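Local coordinates for protein phenolic acid decarboxylase (Sedimentibacter hydroxybenzoicus, PDB 7AE5) that catalyses, as an oxygen-sensitive enzyme using prenylated FMN and manganese, the reversible non-oxidative decarboxylation of 4-hydroxybenzoate and 3,4-dihydroxybenzoate, at residues 144-149 against 205-210; 162-167 against 214-219; 412-417 against 436-441. All blocks are in the same frame, centred on the assembly; numbering follows the deposited sequence.

In the fold
From the N terminus, the chain first reaches strand 147-150, whose start belongs to contact 1, and then strand 163-165 of contact 2, its neighbour in the same antiparallel sheet. Contact 1 closes when strand 201-207 returns alongside 144-149; helix 211-217 follows directly and closes contact 2 on 162-167. The two loops therefore cross rather than nest, and the contacts touch, Val148 N lying 2.9 Å from Gly165 O. Together they tie the sheet that carries part of the predicted prenylated-FMN site to helix 211-217. Contact 3 opens and closes later, within the C-terminal domain, where it pairs an outermost strand with its neighbour; its centre is about 34 Å from that of contact 2.

Contact 1: 144-149 against 205-210; sequences SKASVV and ITIGNN
Thr206 turns its hydroxyl back onto the strand opposite: OG1 donates to Ser147 O at 2.9 Å, in the carbonyl plane and on a lone pair. The torsion makes this possible by setting OG1 between the backbone N and the carbonyl carbon (chi1 71°), with CG2 beside the backbone N. Thr206 N reaches the same Ser147 O from above its plane, so one buried carbonyl is gripped by two donors of a single residue. Ser147 N completes the pair with a nearly straight bond to Thr206 O (167° at the hydrogen). This is an antiparallel hydrogen-bonded pair between strands 147-150 and 201-207, in the sheet of the Rift-related domain of the UbiD family. The same hydroxyl accepts from Asn209 ND2 at 3.1 Å, OG1 lying somewhat out of the Asn209 amide plane, while Asn209 OD1 is taken by Ser257. A valine in place of Thr206 would probably leave Ser147 O with one donor fewer and the Asn209 amide without its acceptor. A water joins Ser147 OG, Asn209 ND2 and Lys145 O where the strands part. On the other face Val148 and Ile205 run alongside each other in the same direction, with CG2 of Val148 3.9 Å from CG1 of Ile205; Val148 also borders Tyr167 and Met184 of the predicted flavin site. The Ala146 methyl meets the other branch of Ile205, CG2, at 3.6 Å.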
ATOM      1  N   SER C 144     -19.777 -37.330  18.945  1.00 48.27           N
ATOM      2  CA  SER C 144     -19.524 -36.032  18.335  1.00 45.73           C
ATOM      3  C   SER C 144     -20.773 -35.188  18.119  1.00 45.49           C
ATOM      4  O   SER C 144     -20.662 -34.081  17.581  1.00 43.27           O
ATOM      5  CB  SER C 144     -18.803 -36.222  16.998  1.00 45.19           C
ATOM      6  OG  SER C 144     -19.712 -36.625  15.990  1.00 46.31           O
ATOM      7  N   LYS C 145     -21.952 -35.662  18.521  1.00 46.45           N
ATOM      8  CA  LYS C 145     -23.174 -34.907  18.267  1.00 46.24           C
ATOM      9  C   LYS C 145     -24.099 -34.909  19.479  1.00 49.53           C
ATOM     10  O   LYS C 145     -25.326 -34.884  19.329  1.00 49.83           O
ATOM     11  CB  LYS C 145     -23.909 -35.457  17.044  1.00 46.61           C
ATOM     12  CG  LYS C 145     -24.756 -34.432  16.312  1.00 46.70           C
ATOM     13  CD  LYS C 145     -25.614 -35.098  15.259  1.00 48.53           C
ATOM     14  CE  LYS C 145     -26.408 -34.080  14.470  1.00 48.95           C
ATOM     15  NZ  LYS C 145     -27.140 -34.736  13.351  1.00 51.22           N
ATOM     16  N   ALA C 146     -23.534 -34.933  20.680  1.00 48.16           N
ATOM     17  CA  ALA C 146     -24.343 -34.957  21.887  1.00 52.24           C
ATOM     18  C   ALA C 146     -24.787 -33.552  22.277  1.00 52.57           C
ATOM     19  O   ALA C 146     -24.115 -32.559  21.983  1.00 50.04           O
ATOM     20  CB  ALA C 146     -23.568 -35.593  23.039  1.00 51.92           C
ATOM     21  N   SER C 147     -25.937 -33.479  22.942  1.00 60.71           N
ATOM     22  CA  SER C 147     -26.445 -32.244  23.532  1.00 61.86           C
ATOM     23  C   SER C 147     -26.287 -32.355  25.044  1.00 64.27           C
ATOM     24  O   SER C 147     -26.976 -33.153  25.689  1.00 64.83           O
ATOM     25  CB  SER C 147     -27.898 -32.001  23.132  1.00 60.64           C
ATOM     26  OG  SER C 147     -28.071 -32.163  21.734  1.00 57.32           O
ATOM     27  N   VAL C 148     -25.385 -31.554  25.605  1.00 47.55           N
ATOM     28  CA  VAL C 148     -24.939 -31.700  26.987  1.00 48.57           C
ATOM     29  C   VAL C 148     -25.642 -30.659  27.847  1.00 50.89           C
ATOM     30  O   VAL C 148     -25.607 -29.460  27.539  1.00 51.47           O
ATOM     31  CB  VAL C 148     -23.411 -31.562  27.086  1.00 46.34           C
ATOM     32  CG1 VAL C 148     -22.989 -31.259  28.517  1.00 47.73           C
ATOM     33  CG2 VAL C 148     -22.730 -32.818  26.562  1.00 45.21           C
ATOM     34  N   VAL C 149     -26.260 -31.113  28.935  1.00 57.39           N
ATOM     35  CA  VAL C 149     -27.137 -30.291  29.764  1.00 59.83           C
ATOM     36  C   VAL C 149     -26.460 -30.022  31.101  1.00 61.47           C
ATOM     37  O   VAL C 149     -26.045 -30.958  31.795  1.00 61.18           O
ATOM     38  CB  VAL C 149     -28.501 -30.972  29.975  1.00 60.16           C
ATOM     39  CG1 VAL C 149     -29.524 -29.967  30.475  1.00 62.37           C
ATOM     40  CG2 VAL C 149     -28.969 -31.628  28.686  1.00 58.55           C
ATOM     41  N   ILE C 205     -25.918 -36.085  29.267  1.00 54.25           N
ATOM     42  CA  ILE C 205     -25.452 -36.153  27.885  1.00 53.10           C
ATOM     43  C   ILE C 205     -26.517 -36.885  27.081  1.00 54.70           C
ATOM     44  O   ILE C 205     -26.702 -38.097  27.248  1.00 54.78           O
ATOM     45  CB  ILE C 205     -24.092 -36.856  27.773  1.00 50.19           C
ATOM     46  CG1 ILE C 205     -23.038 -36.118  28.599  1.00 49.60           C
ATOM     47  CG2 ILE C 205     -23.653 -36.949  26.325  1.00 49.24           C
ATOM     48  CD1 ILE C 205     -21.785 -36.927  28.839  1.00 48.16           C
ATOM     49  N   THR C 206     -27.218 -36.158  26.216  1.00 58.89           N
ATOM     50  CA  THR C 206     -28.293 -36.725  25.415  1.00 61.19           C
ATOM     51  C   THR C 206     -27.827 -36.952  23.983  1.00 61.03           C
ATOM     52  O   THR C 206     -27.177 -36.090  23.383  1.00 58.86           O
ATOM     53  CB  THR C 206     -29.526 -35.818  25.425  1.00 63.87           C
ATOM     54  OG1 THR C 206     -29.263 -34.636  24.659  1.00 64.81           O
ATOM     55  CG2 THR C 206     -29.887 -35.428  26.853  1.00 64.40           C
ATOM     56  N   ILE C 207     -28.168 -38.121  23.441  1.00 55.74           N
ATOM     57  CA  ILE C 207     -27.757 -38.541  22.108  1.00 54.47           C
ATOM     58  C   ILE C 207     -28.997 -38.951  21.327  1.00 56.39           C
ATOM     59  O   ILE C 207     -29.883 -39.627  21.863  1.00 58.56           O
ATOM     60  CB  ILE C 207     -26.741 -39.702  22.171  1.00 53.76           C
ATOM     61  CG1 ILE C 207     -25.540 -39.313  23.038  1.00 50.25           C
ATOM     62  CG2 ILE C 207     -26.287 -40.103  20.775  1.00 53.13           C
ATOM     63  CD1 ILE C 207     -24.703 -40.490  23.492  1.00 49.49           C
ATOM     64  N   GLY C 208     -29.062 -38.542  20.061  1.00 52.12           N
ATOM     65  CA  GLY C 208     -30.204 -38.858  19.223  1.00 53.09           C
ATOM     66  C   GLY C 208     -31.414 -38.013  19.561  1.00 54.15           C
ATOM     67  O   GLY C 208     -32.271 -38.433  20.344  1.00 55.68           O
ATOM     68  N   ASN C 209     -31.505 -36.825  18.968  1.00 56.32           N
ATOM     69  CA  ASN C 209     -32.498 -35.843  19.369  1.00 57.17           C
ATOM     70  C   ASN C 209     -33.251 -35.299  18.164  1.00 57.21           C
ATOM     71  O   ASN C 209     -32.842 -35.466  17.011  1.00 56.30           O
ATOM     72  CB  ASN C 209     -31.851 -34.671  20.124  1.00 56.46           C
ATOM     73  CG  ASN C 209     -31.375 -35.059  21.506  1.00 56.96           C
ATOM     74  OD1 ASN C 209     -32.173 -35.419  22.372  1.00 58.19           O
ATOM     75  ND2 ASN C 209     -30.068 -34.978  21.726  1.00 57.27           N
ATOM     76  N   ASN C 210     -34.377 -34.654  18.468  1.00 61.02           N
ATOM     77  CA  ASN C 210     -35.086 -33.732  17.592  1.00 61.02           C
ATOM     78  C   ASN C 210     -34.049 -32.817  16.947  1.00 59.14           C
ATOM     79  O   ASN C 210     -33.216 -32.239  17.657  1.00 58.46           O
ATOM     80  CB  ASN C 210     -36.121 -32.956  18.418  1.00 62.35           C
ATOM     81  CG  ASN C 210     -36.833 -31.856  17.639  1.00 62.36           C
ATOM     82  OD1 ASN C 210     -36.597 -31.639  16.454  1.00 61.38           O
ATOM     83  ND2 ASN C 210     -37.723 -31.152  18.327  1.00 63.55           N
TER
HETATM   84  O   HOH W   1     -28.175 -33.868  19.701  1.00 50.77           O
HETATM   85  O   HOH W   2     -26.776 -37.085  18.689  1.00 59.00           O

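Contact 2: 162-167 against 214-219; sequences LNVGTY and TFMAST. With RB (rubidium ion), chain R.
Val164, with CG1 anti to its backbone N (chi1 -175°), places that methyl against the Ala217 methyl of helix 211-217, while Met216 starts out extended and then bends at chi2 (-83°) and chi3, which brings SD and CE round to the strand. The two side chains cross at about a right angle, CE of Met216 resting 3.7 Å from CB of Val164. The Ala217 methyl fits between two neighbours, CG1 of Val164 and CG2 of Thr166. Thr166 CG2 also lies against OG of Ser218, whose hydroxyl donates to Thr214 O one helical turn back. Where the helix ends, Ala217 O faces the strand: Gly165 CA approaches it at 3.1 Å in a CA-H...O contact, and Thr166 N makes a weak, bent hydrogen bond to it. Gly165 suits this passage, since a side chain there would run into the hydroxyl of Tyr167. Strand 163-165 and the residues after it belong to the predicted prenylated-FMN site of this UbiD enzyme. A rubidium ion joins the two segments, held by Val164 O at 2.5 Å, Met216 O, Thr219 O and, at the longer 2.9 Å, Met216 SD; Tyr223 OH and Glu227 OE1 complete its shell. Three backbone carbonyls and a thioether among the ligands suit a large monovalent cation, and because Glu227 is also a predicted manganese ligand, the ion site probably adjoins the metal and cofactor site.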
ATOM      1  N   LEU C 162     -30.201 -23.279  33.310  1.00 82.73           N
ATOM      2  CA  LEU C 162     -29.970 -24.515  32.574  1.00 77.52           C
ATOM      3  C   LEU C 162     -29.472 -24.201  31.168  1.00 77.69           C
ATOM      4  O   LEU C 162     -30.046 -23.361  30.469  1.00 79.90           O
ATOM      5  CB  LEU C 162     -31.251 -25.343  32.513  1.00 74.50           C
ATOM      6  CG  LEU C 162     -31.135 -26.698  31.813  1.00 69.22           C
ATOM      7  CD1 LEU C 162     -31.569 -27.824  32.740  1.00 67.61           C
ATOM      8  CD2 LEU C 162     -31.949 -26.705  30.534  1.00 68.68           C
ATOM      9  N   ASN C 163     -28.403 -24.875  30.754  1.00 66.90           N
ATOM     10  CA  ASN C 163     -27.772 -24.610  29.472  1.00 66.74           C
ATOM     11  C   ASN C 163     -27.559 -25.913  28.715  1.00 61.03           C
ATOM     12  O   ASN C 163     -27.315 -26.966  29.312  1.00 57.92           O
ATOM     13  CB  ASN C 163     -26.433 -23.880  29.652  1.00 70.44           C
ATOM     14  CG  ASN C 163     -26.614 -22.443  30.103  1.00 76.44           C
ATOM     15  OD1 ASN C 163     -26.041 -22.021  31.108  1.00 80.07           O
ATOM     16  ND2 ASN C 163     -27.418 -21.685  29.365  1.00 77.17           N
ATOM     17  N   VAL C 164     -27.664 -25.830  27.389  1.00 59.29           N
ATOM     18  CA  VAL C 164     -27.456 -26.968  26.500  1.00 55.06           C
ATOM     19  C   VAL C 164     -26.518 -26.531  25.381  1.00 54.00           C
ATOM     20  O   VAL C 164     -26.798 -25.553  24.668  1.00 56.66           O
ATOM     21  CB  VAL C 164     -28.774 -27.509  25.917  1.00 57.23           C
ATOM     22  CG1 VAL C 164     -28.519 -28.767  25.103  1.00 54.80           C
ATOM     23  CG2 VAL C 164     -29.789 -27.777  27.022  1.00 59.39           C
ATOM     24  N   GLY C 165     -25.403 -27.254  25.238  1.00 62.57           N
ATOM     25  CA  GLY C 165     -24.480 -27.029  24.149  1.00 58.91           C
ATOM     26  C   GLY C 165     -23.924 -28.349  23.652  1.00 52.62           C
ATOM     27  O   GLY C 165     -24.054 -29.385  24.309  1.00 50.91           O
ATOM     28  N   THR C 166     -23.311 -28.299  22.474  1.00 53.34           N
ATOM     29  CA  THR C 166     -22.657 -29.461  21.885  1.00 48.73           C
ATOM     30  C   THR C 166     -21.171 -29.424  22.211  1.00 47.65           C
ATOM     31  O   THR C 166     -20.500 -28.418  21.960  1.00 49.46           O
ATOM     32  CB  THR C 166     -22.854 -29.508  20.369  1.00 47.72           C
ATOM     33  OG1 THR C 166     -22.504 -28.240  19.800  1.00 49.70           O
ATOM     34  CG2 THR C 166     -24.297 -29.839  20.027  1.00 49.15           C
ATOM     35  N   TYR C 167     -20.667 -30.519  22.771  1.00 47.78           N
ATOM     36  CA  TYR C 167     -19.259 -30.647  23.113  1.00 47.49           C
ATOM     37  C   TYR C 167     -18.798 -32.044  22.738  1.00 45.36           C
ATOM     38  O   TYR C 167     -19.530 -33.017  22.935  1.00 44.07           O
ATOM     39  CB  TYR C 167     -19.023 -30.384  24.606  1.00 49.32           C
ATOM     40  CG  TYR C 167     -19.657 -29.100  25.091  1.00 53.31           C
ATOM     41  CD1 TYR C 167     -19.165 -27.866  24.688  1.00 56.30           C
ATOM     42  CD2 TYR C 167     -20.760 -29.122  25.935  1.00 55.22           C
ATOM     43  CE1 TYR C 167     -19.747 -26.689  25.120  1.00 61.51           C
ATOM     44  CE2 TYR C 167     -21.348 -27.950  26.374  1.00 60.84           C
ATOM     45  CZ  TYR C 167     -20.837 -26.736  25.962  1.00 64.15           C
ATOM     46  OH  TYR C 167     -21.417 -25.566  26.394  1.00 70.99           O
ATOM     47  N   THR C 214     -30.620 -30.346  18.705  1.00 48.64           N
ATOM     48  CA  THR C 214     -29.218 -30.283  18.305  1.00 47.91           C
ATOM     49  C   THR C 214     -28.873 -28.910  17.743  1.00 48.41           C
ATOM     50  O   THR C 214     -27.765 -28.402  17.956  1.00 49.02           O
ATOM     51  CB  THR C 214     -28.919 -31.370  17.272  1.00 46.58           C
ATOM     52  OG1 THR C 214     -29.346 -32.643  17.774  1.00 47.68           O
ATOM     53  CG2 THR C 214     -27.429 -31.428  16.965  1.00 46.52           C
ATOM     54  N   PHE C 215     -29.818 -28.294  17.029  1.00 51.24           N
ATOM     55  CA  PHE C 215     -29.602 -26.955  16.488  1.00 51.69           C
ATOM     56  C   PHE C 215     -29.367 -25.943  17.604  1.00 53.31           C
ATOM     57  O   PHE C 215     -28.369 -25.213  17.593  1.00 53.97           O
ATOM     58  CB  PHE C 215     -30.795 -26.547  15.626  1.00 50.87           C
ATOM     59  CG  PHE C 215     -30.498 -25.435  14.658  1.00 50.71           C
ATOM     60  CD1 PHE C 215     -29.606 -25.623  13.615  1.00 49.82           C
ATOM     61  CD2 PHE C 215     -31.121 -24.204  14.785  1.00 51.39           C
ATOM     62  CE1 PHE C 215     -29.339 -24.602  12.717  1.00 49.50           C
ATOM     63  CE2 PHE C 215     -30.858 -23.179  13.892  1.00 51.15           C
ATOM     64  CZ  PHE C 215     -29.966 -23.380  12.857  1.00 50.15           C
ATOM     65  N   MET C 216     -30.275 -25.886  18.583  1.00 47.91           N
ATOM     66  CA  MET C 216     -30.091 -24.960  19.695  1.00 49.37           C
ATOM     67  C   MET C 216     -28.849 -25.305  20.502  1.00 49.84           C
ATOM     68  O   MET C 216     -28.159 -24.411  21.007  1.00 50.81           O
ATOM     69  CB  MET C 216     -31.312 -24.963  20.606  1.00 49.75           C
ATOM     70  CG  MET C 216     -31.125 -24.081  21.814  1.00 51.20           C
ATOM     71  SD  MET C 216     -30.235 -24.916  23.147  1.00 51.55           S
ATOM     72  CE  MET C 216     -30.899 -26.590  23.023  1.00 50.65           C
ATOM     73  N   ALA C 217     -28.564 -26.599  20.658  1.00 46.52           N
ATOM     74  CA  ALA C 217     -27.363 -26.997  21.383  1.00 45.82           C
ATOM     75  C   ALA C 217     -26.114 -26.527  20.653  1.00 44.36           C
ATOM     76  O   ALA C 217     -25.137 -26.103  21.282  1.00 44.68           O
ATOM     77  CB  ALA C 217     -27.347 -28.513  21.578  1.00 46.26           C
ATOM     78  N   SER C 218     -26.139 -26.565  19.323  1.00 46.75           N
ATOM     79  CA  SER C 218     -25.063 -25.991  18.530  1.00 46.48           C
ATOM     80  C   SER C 218     -25.090 -24.471  18.523  1.00 47.37           C
ATOM     81  O   SER C 218     -24.194 -23.857  17.929  1.00 47.05           O
ATOM     82  CB  SER C 218     -25.139 -26.521  17.097  1.00 45.26           C
ATOM     83  OG  SER C 218     -24.813 -27.899  17.056  1.00 44.38           O
ATOM     84  N   THR C 219     -26.089 -23.849  19.152  1.00 57.98           N
ATOM     85  CA  THR C 219     -26.141 -22.400  19.255  1.00 58.95           C
ATOM     86  C   THR C 219     -25.698 -21.967  20.644  1.00 59.98           C
ATOM     87  O   THR C 219     -26.301 -22.392  21.655  1.00 60.49           O
ATOM     88  CB  THR C 219     -27.541 -21.880  18.953  1.00 59.32           C
ATOM     89  OG1 THR C 219     -28.046 -22.527  17.777  1.00 58.04           O
ATOM     90  CG2 THR C 219     -27.496 -20.382  18.700  1.00 60.13           C
TER
HETATM   91 RB    RB R 502     -27.601 -23.694  23.284  1.00367.38          RB

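Contact 3: 412-417 against 436-441; sequences KDVSII and TKMIID. With RB (rubidium ion), chain Q.
Ile416 and Thr436 meet closer than ordinary van der Waals contact, their CG2 methyls 3.5 Å apart and the side chains crossing obliquely. From the same isoleucine, a bend at chi2 (-68°) swings CD1 back over its neighbour, to 3.5 Å from CG of Met438, and the two side chains run side by side in the same direction. This end of the pair is closely packed; Val414 is more loosely met, its CG1 4.2 Å from Met438 CG and its CG2 4.4 Å from Ile440 CG1. Val414 and Ile416 remain partly exposed, yet this side is shared with another copy of the protein, where Met438 of that subunit meets Val414. The other face carries Ser415, Ile417, Lys437 and Ile439. Here CD1 of Ile417 meets CD1 of Ile439, helix 364-372 covers Ile439, and a second neighbouring subunit lays its own Ser415 against Ile417. Ser415 OG is bonded to Lys366, and Lys437 carries NZ beyond the pair to Ser382 O and other acceptors. Strands 414-421 and 434-441 form an antiparallel ladder at one edge of the five-stranded mixed sheet in the C-terminal UbiD domain, with strand 414-421 outermost within the chain. Ser415 and Ile439 exchange two backbone hydrogen bonds, and Ile417 with Lys437 do likewise. Beyond the last rung, in which Asp441 N donates to Asp413 O at 2.7 Å, apolar packing gives way to a polar, hydrated ion site. Both carboxylate oxygens of Asp413 bind a rubidium ion, each at 2.5 Å, alongside Asp441 O and a water that also donates to Asp441 OD2. Carbonyls of Arg407 and Thr443 finish the shell. Positive charge from the ion probably offsets the crowding of acidic and carbonyl oxygens here, while His409 N donates to Asp413 OD2.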
ATOM      1  N   LYS C 412     -10.031   0.394  -5.353  1.00 43.57           N
ATOM      2  CA  LYS C 412     -10.729   1.156  -4.322  1.00 44.66           C
ATOM      3  C   LYS C 412     -11.804   0.383  -3.573  1.00 44.55           C
ATOM      4  O   LYS C 412     -12.136   0.784  -2.452  1.00 45.64           O
ATOM      5  CB  LYS C 412     -11.359   2.423  -4.918  1.00 45.94           C
ATOM      6  CG  LYS C 412     -12.420   2.177  -5.979  1.00 45.79           C
ATOM      7  CD  LYS C 412     -13.018   3.494  -6.463  1.00 47.15           C
ATOM      8  CE  LYS C 412     -11.952   4.416  -7.038  1.00 47.40           C
ATOM      9  NZ  LYS C 412     -12.481   5.771  -7.381  1.00 48.70           N
ATOM     10  N   ASP C 413     -12.364  -0.695  -4.123  1.00 45.99           N
ATOM     11  CA  ASP C 413     -13.397  -1.465  -3.435  1.00 45.70           C
ATOM     12  C   ASP C 413     -12.832  -2.467  -2.425  1.00 44.75           C
ATOM     13  O   ASP C 413     -13.616  -3.142  -1.750  1.00 44.38           O
ATOM     14  CB  ASP C 413     -14.286  -2.215  -4.451  1.00 44.82           C
ATOM     15  CG  ASP C 413     -15.464  -1.366  -5.003  1.00 45.94           C
ATOM     16  OD1 ASP C 413     -16.207  -0.730  -4.229  1.00 47.24           O
ATOM     17  OD2 ASP C 413     -15.702  -1.383  -6.229  1.00 45.71           O
ATOM     18  N   VAL C 414     -11.511  -2.583  -2.291  1.00 36.36           N
ATOM     19  CA  VAL C 414     -10.888  -3.594  -1.437  1.00 35.52           C
ATOM     20  C   VAL C 414     -10.026  -2.895  -0.394  1.00 36.26           C
ATOM     21  O   VAL C 414      -9.089  -2.167  -0.742  1.00 36.60           O
ATOM     22  CB  VAL C 414     -10.046  -4.593  -2.248  1.00 34.66           C
ATOM     23  CG1 VAL C 414      -9.346  -5.568  -1.316  1.00 34.30           C
ATOM     24  CG2 VAL C 414     -10.918  -5.339  -3.245  1.00 34.26           C
ATOM     25  N   SER C 415     -10.317  -3.145   0.882  1.00 34.13           N
ATOM     26  CA  SER C 415      -9.632  -2.490   1.989  1.00 34.91           C
ATOM     27  C   SER C 415      -8.937  -3.524   2.863  1.00 34.04           C
ATOM     28  O   SER C 415      -9.565  -4.488   3.311  1.00 33.58           O
ATOM     29  CB  SER C 415     -10.614  -1.670   2.825  1.00 36.60           C
ATOM     30  OG  SER C 415     -10.945  -0.471   2.151  1.00 37.87           O
ATOM     31  N   ILE C 416      -7.650  -3.305   3.117  1.00 36.63           N
ATOM     32  CA  ILE C 416      -6.820  -4.187   3.930  1.00 36.26           C
ATOM     33  C   ILE C 416      -6.449  -3.435   5.201  1.00 37.04           C
ATOM     34  O   ILE C 416      -5.768  -2.403   5.139  1.00 37.60           O
ATOM     35  CB  ILE C 416      -5.564  -4.633   3.164  1.00 36.04           C
ATOM     36  CG1 ILE C 416      -5.947  -5.396   1.895  1.00 35.50           C
ATOM     37  CG2 ILE C 416      -4.677  -5.482   4.039  1.00 36.21           C
ATOM     38  CD1 ILE C 416      -6.597  -6.727   2.164  1.00 35.07           C
ATOM     39  N   ILE C 417      -6.888  -3.943   6.353  1.00 34.59           N
ATOM     40  CA  ILE C 417      -6.731  -3.253   7.633  1.00 35.35           C
ATOM     41  C   ILE C 417      -5.955  -4.157   8.586  1.00 35.14           C
ATOM     42  O   ILE C 417      -6.432  -5.240   8.946  1.00 34.78           O
ATOM     43  CB  ILE C 417      -8.089  -2.861   8.235  1.00 35.92           C
ATOM     44  CG1 ILE C 417      -8.946  -2.151   7.188  1.00 36.37           C
ATOM     45  CG2 ILE C 417      -7.895  -1.971   9.453  1.00 36.72           C
ATOM     46  CD1 ILE C 417     -10.430  -2.385   7.355  1.00 36.60           C
ATOM     47  N   THR C 436      -5.621  -9.347   9.991  1.00 34.30           N
ATOM     48  CA  THR C 436      -5.626  -8.272   9.011  1.00 33.99           C
ATOM     49  C   THR C 436      -6.919  -8.439   8.226  1.00 33.44           C
ATOM     50  O   THR C 436      -7.095  -9.437   7.521  1.00 33.24           O
ATOM     51  CB  THR C 436      -4.401  -8.326   8.106  1.00 34.13           C
ATOM     52  OG1 THR C 436      -3.258  -7.857   8.827  1.00 34.57           O
ATOM     53  CG2 THR C 436      -4.615  -7.442   6.909  1.00 33.78           C
ATOM     54  N   LYS C 437      -7.836  -7.491   8.385  1.00 39.34           N
ATOM     55  CA  LYS C 437      -9.170  -7.632   7.821  1.00 39.92           C
ATOM     56  C   LYS C 437      -9.180  -7.268   6.343  1.00 35.72           C
ATOM     57  O   LYS C 437      -8.380  -6.452   5.873  1.00 30.40           O
ATOM     58  CB  LYS C 437     -10.168  -6.749   8.572  1.00 36.17           C
ATOM     59  CG  LYS C 437     -10.191  -6.955  10.077  1.00 38.72           C
ATOM     60  CD  LYS C 437     -10.785  -8.297  10.460  1.00 45.55           C
ATOM     61  CE  LYS C 437     -11.092  -8.355  11.949  1.00 45.49           C
ATOM     62  NZ  LYS C 437     -11.625  -9.682  12.360  1.00 48.52           N
ATOM     63  N   MET C 438     -10.107  -7.881   5.607  1.00 43.17           N
ATOM     64  CA  MET C 438     -10.314  -7.584   4.196  1.00 39.95           C
ATOM     65  C   MET C 438     -11.784  -7.269   3.968  1.00 39.17           C
ATOM     66  O   MET C 438     -12.646  -8.131   4.166  1.00 43.31           O
ATOM     67  CB  MET C 438      -9.868  -8.746   3.302  1.00 43.07           C
ATOM     68  CG  MET C 438      -9.688  -8.339   1.848  1.00 38.82           C
ATOM     69  SD  MET C 438      -9.321  -9.683   0.701  1.00 40.99           S
ATOM     70  CE  MET C 438      -9.469 -11.114   1.761  1.00 47.61           C
ATOM     71  N   ILE C 439     -12.062  -6.035   3.561  1.00 33.68           N
ATOM     72  CA  ILE C 439     -13.405  -5.590   3.211  1.00 32.21           C
ATOM     73  C   ILE C 439     -13.475  -5.449   1.698  1.00 31.45           C
ATOM     74  O   ILE C 439     -12.614  -4.801   1.091  1.00 28.77           O
ATOM     75  CB  ILE C 439     -13.758  -4.260   3.900  1.00 28.00           C
ATOM     76  CG1 ILE C 439     -13.650  -4.392   5.419  1.00 28.53           C
ATOM     77  CG2 ILE C 439     -15.148  -3.801   3.498  1.00 27.03           C
ATOM     78  CD1 ILE C 439     -13.825  -3.073   6.142  1.00 24.86           C
ATOM     79  N   ILE C 440     -14.494  -6.050   1.093  1.00 31.11           N
ATOM     80  CA  ILE C 440     -14.686  -6.012  -0.353  1.00 31.00           C
ATOM     81  C   ILE C 440     -16.046  -5.390  -0.628  1.00 29.70           C
ATOM     82  O   ILE C 440     -17.080  -5.942  -0.229  1.00 31.20           O
ATOM     83  CB  ILE C 440     -14.583  -7.410  -0.983  1.00 35.26           C
ATOM     84  CG1 ILE C 440     -13.223  -8.036  -0.671  1.00 36.55           C
ATOM     85  CG2 ILE C 440     -14.790  -7.337  -2.486  1.00 34.60           C
ATOM     86  CD1 ILE C 440     -13.081  -9.451  -1.173  1.00 40.86           C
ATOM     87  N   ASP C 441     -16.049  -4.246  -1.312  1.00 42.39           N
ATOM     88  CA  ASP C 441     -17.281  -3.524  -1.621  1.00 41.97           C
ATOM     89  C   ASP C 441     -17.728  -3.889  -3.037  1.00 43.74           C
ATOM     90  O   ASP C 441     -17.483  -3.170  -4.013  1.00 43.43           O
ATOM     91  CB  ASP C 441     -17.077  -2.018  -1.448  1.00 39.87           C
ATOM     92  CG  ASP C 441     -18.272  -1.207  -1.914  1.00 40.87           C
ATOM     93  OD1 ASP C 441     -19.391  -1.763  -1.948  1.00 42.27           O
ATOM     94  OD2 ASP C 441     -18.099  -0.012  -2.236  1.00 40.82           O
TER
HETATM   95 RB    RB Q 501     -18.084  -1.438  -5.643  1.00 48.64          RB
HETATM   96  O   HOH W   3     -18.708   0.698  -4.612  1.00 33.84           O